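Local coordinates for protein Fe-superoxide dismutase homolog (Plasmodium berghei, PDB 2A03) that probably destroys superoxide radicals as a metal-dependent superoxide dismutase, converting them to hydrogen peroxide and molecular oxygen, at residues A57-S60 against L61-L65; A186-N189 against L190-W193. All blocks are in the same frame, centred on the assembly; numbering follows the deposited sequence.

Contact 1: A57-S60 against L61-L65; sequences ANKS and LTDIL
Ser60 and Asp63 meet where helix 61-67 begins, in a side-chain N-cap. Two hydrogen bonds carry the cap. Ser60 OG accepts from Asp63 N at 3.1 Å, with an almost straight N-H...O angle of 169°. One residue further on, Ile64 N donates to Ser60 O at 2.9 Å, the first i to i+4 bond of the helix. Ser60 OG sits between its own backbone N and carbonyl carbon (chi1 67°), and from there it faces the opening turn and Asp63 N. The carboxylate of Asp63 lies close by, its CG 3.5 Å from Ser60 OG.

Van der Waals contacts flank these bonds. Ile64 brings CG1 into apolar contact with Lys59 CB at 3.6 Å and to 3.4 Å from Ser60 O, while its CD1 lies against the backbone oxygens of Lys59 and Ser60. Beyond the turn, Ile64 packs on Ile72 and Ala76 of helix 70-87 and on Ile51 of helix 29-51.

The charged chains of Lys59 and Asp63 cross at about a right angle. Lys59 CD passes 3.8 Å from Asp63 OD2, but NZ stays 5.6 Å from that oxygen and makes its salt bridge with Glu67. Two oxygens of Ser60, OG and the carbonyl O, thus take the N-H groups of Asp63 and Ile64, and the negative carboxylate of Asp63 would probably interact favourably with the positive end of the helix dipole.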
loop_
_atom_site.group_PDB
_atom_site.type_symbol
_atom_site.label_atom_id
_atom_site.label_comp_id
_atom_site.label_asym_id
_atom_site.label_seq_id
_atom_site.Cartn_x
_atom_site.Cartn_y
_atom_site.Cartn_z
ATOM N N ALA A 57 -28.125 -4.919 1.750
ATOM C CA ALA A 57 -28.419 -3.608 2.327
ATOM C C ALA A 57 -28.633 -3.641 3.832
ATOM O O ALA A 57 -28.116 -2.791 4.560
ATOM C CB ALA A 57 -29.646 -3.015 1.654
ATOM N N ASN A 58 -29.395 -4.627 4.289
ATOM C CA ASN A 58 -29.761 -4.733 5.694
ATOM C C ASN A 58 -28.983 -5.811 6.454
ATOM O O ASN A 58 -29.410 -6.242 7.512
ATOM C CB ASN A 58 -31.270 -4.974 5.808
ATOM C CG ASN A 58 -32.079 -3.858 5.163
ATOM O OD1 ASN A 58 -31.885 -2.681 5.471
ATOM N ND2 ASN A 58 -32.966 -4.219 4.247
ATOM N N LYS A 59 -27.845 -6.240 5.909
ATOM C CA LYS A 59 -27.000 -7.220 6.581
ATOM C C LYS A 59 -26.063 -6.530 7.558
ATOM O O LYS A 59 -25.656 -5.374 7.364
ATOM C CB LYS A 59 -26.164 -8.023 5.573
ATOM C CG LYS A 59 -26.953 -8.866 4.583
ATOM C CD LYS A 59 -27.638 -10.036 5.261
ATOM C CE LYS A 59 -28.403 -10.909 4.255
ATOM N NZ LYS A 59 -27.491 -11.449 3.198
ATOM N N SER A 60 -25.727 -7.253 8.618
ATOM C CA SER A 60 -24.724 -6.819 9.574
ATOM C C SER A 60 -23.343 -7.021 8.966
ATOM O O SER A 60 -23.187 -7.778 7.998
ATOM C CB SER A 60 -24.821 -7.666 10.839
ATOM O OG SER A 60 -24.440 -8.997 10.540
ATOM N N LEU A 61 -22.346 -6.361 9.549
ATOM C CA LEU A 61 -20.965 -6.498 9.120
ATOM C C LEU A 61 -20.517 -7.955 9.103
ATOM O O LEU A 61 -20.004 -8.447 8.103
ATOM C CB LEU A 61 -20.063 -5.696 10.056
ATOM C CG LEU A 61 -18.577 -5.687 9.689
ATOM C CD1 LEU A 61 -18.368 -5.064 8.297
ATOM C CD2 LEU A 61 -17.832 -4.941 10.754
ATOM N N THR A 62 -20.736 -8.646 10.215
ATOM C CA THR A 62 -20.524 -10.101 10.296
ATOM C C THR A 62 -21.114 -10.890 9.121
ATOM O O THR A 62 -20.420 -11.686 8.487
ATOM C CB THR A 62 -21.103 -10.650 11.614
ATOM O OG1 THR A 62 -20.456 -9.997 12.714
ATOM C CG2 THR A 62 -20.902 -12.161 11.721
ATOM N N ASP A 63 -22.397 -10.690 8.844
ATOM C CA ASP A 63 -23.029 -11.356 7.698
ATOM C C ASP A 63 -22.275 -11.015 6.396
ATOM O O ASP A 63 -21.948 -11.897 5.605
ATOM C CB ASP A 63 -24.504 -10.948 7.584
ATOM C CG ASP A 63 -25.425 -11.684 8.590
ATOM O OD1 ASP A 63 -24.969 -12.658 9.231
ATOM O OD2 ASP A 63 -26.619 -11.287 8.719
ATOM N N ILE A 64 -21.987 -9.733 6.189
ATOM C CA ILE A 64 -21.335 -9.276 4.966
ATOM C C ILE A 64 -19.913 -9.853 4.816
ATOM O O ILE A 64 -19.497 -10.236 3.723
ATOM C CB ILE A 64 -21.320 -7.723 4.913
ATOM C CG1 ILE A 64 -22.744 -7.196 4.706
ATOM C CG2 ILE A 64 -20.380 -7.204 3.810
ATOM C CD1 ILE A 64 -22.898 -5.695 4.914
ATOM N N LEU A 65 -19.180 -9.940 5.920
ATOM C CA LEU A 65 -17.851 -10.550 5.896
ATOM C C LEU A 65 -17.862 -12.024 5.462
ATOM O O LEU A 65 -16.958 -12.474 4.778
ATOM C CB LEU A 65 -17.166 -10.407 7.260
ATOM C CG LEU A 65 -16.726 -8.985 7.630
ATOM C CD1 LEU A 65 -16.422 -8.885 9.136
ATOM C CD2 LEU A 65 -15.532 -8.563 6.820
#

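Contact 2: A186-N189 against L190-W193; sequences AWWN and LVNW
Trp187 O takes two N-H groups in the turn that follows helix 180-187, near its C-terminal end, on the way toward helix 193-204 in the C-terminal domain of the iron/manganese superoxide dismutase fold. The stronger bond comes from Leu190 N at 2.9 Å, with the donor 61° out of the carbonyl plane. Val191 N adds a weak, strongly bent one at 3.3 Å. One residue earlier, Ala186 O is approached in a similar way: Asn189 N donates to it through the backbone, and Asn189 ND2 reaches back to it in a weak bond of 3.4 Å.

On the indole side of the turn Val191 settles against two rings. Its CB stands over the six-membered ring of Trp187 in a CH-pi contact, 4.3 Å from the centroid and 17° off the ring normal. Trp187 holds CG anti to its N (chi1 -179°), which turns the ring so that a face meets Val191 CB. The Trp188 and Val191 side chains run alongside each other, with Trp188 CE3 4.2 Å from Val191 CG1. The two indoles also meet: CZ3 of Trp187 lies over a face of Trp188, near the rim. Trp188 NE1 is hydrogen-bonded to Ser120 OG, and Lys116 makes a cation-pi contact with the Trp188 ring. Past the turn Asn192 N-caps the next helix, its OD1 accepting from Phe195 N. The closest approach of the valine side chain to 186-189 is Val191 CG1 to Trp188 O, 3.5 Å.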
loop_
_atom_site.group_PDB
_atom_site.type_symbol
_atom_site.label_atom_id
_atom_site.label_comp_id
_atom_site.label_asym_id
_atom_site.label_seq_id
_atom_site.Cartn_x
_atom_site.Cartn_y
_atom_site.Cartn_z
ATOM N N ALA A 186 7.878 1.961 17.880
ATOM C CA ALA A 186 6.887 2.730 18.608
ATOM C C ALA A 186 5.656 1.909 19.003
ATOM O O ALA A 186 5.131 2.043 20.112
ATOM C CB ALA A 186 6.468 3.917 17.784
ATOM N N TRP A 187 5.178 1.081 18.089
ATOM C CA TRP A 187 4.000 0.285 18.339
ATOM C C TRP A 187 4.133 -0.656 19.550
ATOM O O TRP A 187 3.129 -0.948 20.202
ATOM C CB TRP A 187 3.619 -0.487 17.076
ATOM C CG TRP A 187 2.394 -1.322 17.204
ATOM C CD1 TRP A 187 1.091 -0.923 17.015
ATOM C CD2 TRP A 187 2.337 -2.710 17.537
ATOM N NE1 TRP A 187 0.239 -1.980 17.213
ATOM C CE2 TRP A 187 0.975 -3.087 17.537
ATOM C CE3 TRP A 187 3.303 -3.671 17.839
ATOM C CZ2 TRP A 187 0.561 -4.382 17.828
ATOM C CZ3 TRP A 187 2.884 -4.954 18.132
ATOM C CH2 TRP A 187 1.526 -5.300 18.129
ATOM N N TRP A 188 5.340 -1.118 19.877
ATOM C CA TRP A 188 5.484 -1.980 21.064
ATOM C C TRP A 188 5.186 -1.243 22.383
ATOM O O TRP A 188 4.856 -1.882 23.398
ATOM C CB TRP A 188 6.848 -2.634 21.121
ATOM C CG TRP A 188 7.038 -3.621 20.028
ATOM C CD1 TRP A 188 7.776 -3.446 18.911
ATOM C CD2 TRP A 188 6.481 -4.934 19.947
ATOM N NE1 TRP A 188 7.723 -4.560 18.127
ATOM C CE2 TRP A 188 6.927 -5.496 18.732
ATOM C CE3 TRP A 188 5.647 -5.693 20.778
ATOM C CZ2 TRP A 188 6.568 -6.797 18.317
ATOM C CZ3 TRP A 188 5.282 -6.975 20.368
ATOM C CH2 TRP A 188 5.743 -7.514 19.146
ATOM N N ASN A 189 5.259 0.091 22.346
ATOM C CA ASN A 189 4.879 0.923 23.490
ATOM C C ASN A 189 3.361 1.044 23.655
ATOM O O ASN A 189 2.890 1.569 24.663
ATOM C CB ASN A 189 5.483 2.326 23.369
ATOM C CG ASN A 189 6.986 2.306 23.395
ATOM O OD1 ASN A 189 7.576 1.837 24.349
ATOM N ND2 ASN A 189 7.610 2.784 22.336
ATOM N N LEU A 190 2.622 0.548 22.667
ATOM C CA LEU A 190 1.168 0.744 22.608
ATOM C C LEU A 190 0.345 -0.538 22.770
ATOM O O LEU A 190 -0.844 -0.477 23.076
ATOM C CB LEU A 190 0.795 1.395 21.270
ATOM C CG LEU A 190 1.344 2.804 21.054
ATOM C CD1 LEU A 190 0.924 3.354 19.708
ATOM C CD2 LEU A 190 0.903 3.724 22.180
ATOM N N VAL A 191 0.980 -1.681 22.545
ATOM C CA VAL A 191 0.284 -2.953 22.466
ATOM C C VAL A 191 -0.517 -3.246 23.737
ATOM O O VAL A 191 -0.008 -3.157 24.849
ATOM C CB VAL A 191 1.230 -4.145 22.056
ATOM C CG1 VAL A 191 2.384 -4.261 22.976
ATOM C CG2 VAL A 191 0.454 -5.451 22.054
ATOM N N ASN A 192 -1.798 -3.542 23.530
ATOM C CA ASN A 192 -2.775 -3.753 24.594
ATOM C C ASN A 192 -2.863 -5.231 24.990
ATOM O O ASN A 192 -3.597 -6.009 24.374
ATOM C CB ASN A 192 -4.144 -3.246 24.109
ATOM C CG ASN A 192 -5.162 -3.127 25.231
ATOM O OD1 ASN A 192 -5.128 -3.868 26.210
ATOM N ND2 ASN A 192 -6.083 -2.198 25.078
ATOM N N TRP A 193 -2.107 -5.609 26.022
ATOM C CA TRP A 193 -2.070 -6.989 26.499
ATOM C C TRP A 193 -3.392 -7.429 27.124
ATOM O O TRP A 193 -3.698 -8.625 27.141
ATOM C CB TRP A 193 -0.895 -7.207 27.484
ATOM C CG TRP A 193 0.453 -6.969 26.842
ATOM C CD1 TRP A 193 1.369 -6.022 27.183
ATOM C CD2 TRP A 193 1.015 -7.695 25.738
ATOM N NE1 TRP A 193 2.469 -6.108 26.358
ATOM C CE2 TRP A 193 2.280 -7.129 25.465
ATOM C CE3 TRP A 193 0.570 -8.766 24.954
ATOM C CZ2 TRP A 193 3.110 -7.596 24.445
ATOM C CZ3 TRP A 193 1.392 -9.237 23.941
ATOM C CH2 TRP A 193 2.653 -8.644 23.687
#

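In the fold
Contact 1 comes first along the chain, and contact 2 follows in series more than a hundred residues later. Their centres are 31 Å apart on opposite sides of the chain's centre, with nearest atoms about 19 Å apart, so they do not touch. Contact 1 starts helix 61-67 near the surface of the alpha-hairpin domain, against helices 29-51 and 70-87, which supply His35 and His82 to the manganese site. Contact 2 is buried in the C-terminal domain, where it links helices 180-187 and 193-204 beside strand 160-166, the strand bearing the metal ligand Asp166. Each is therefore a local turn at a helix end, one in each of the domains that share the metal.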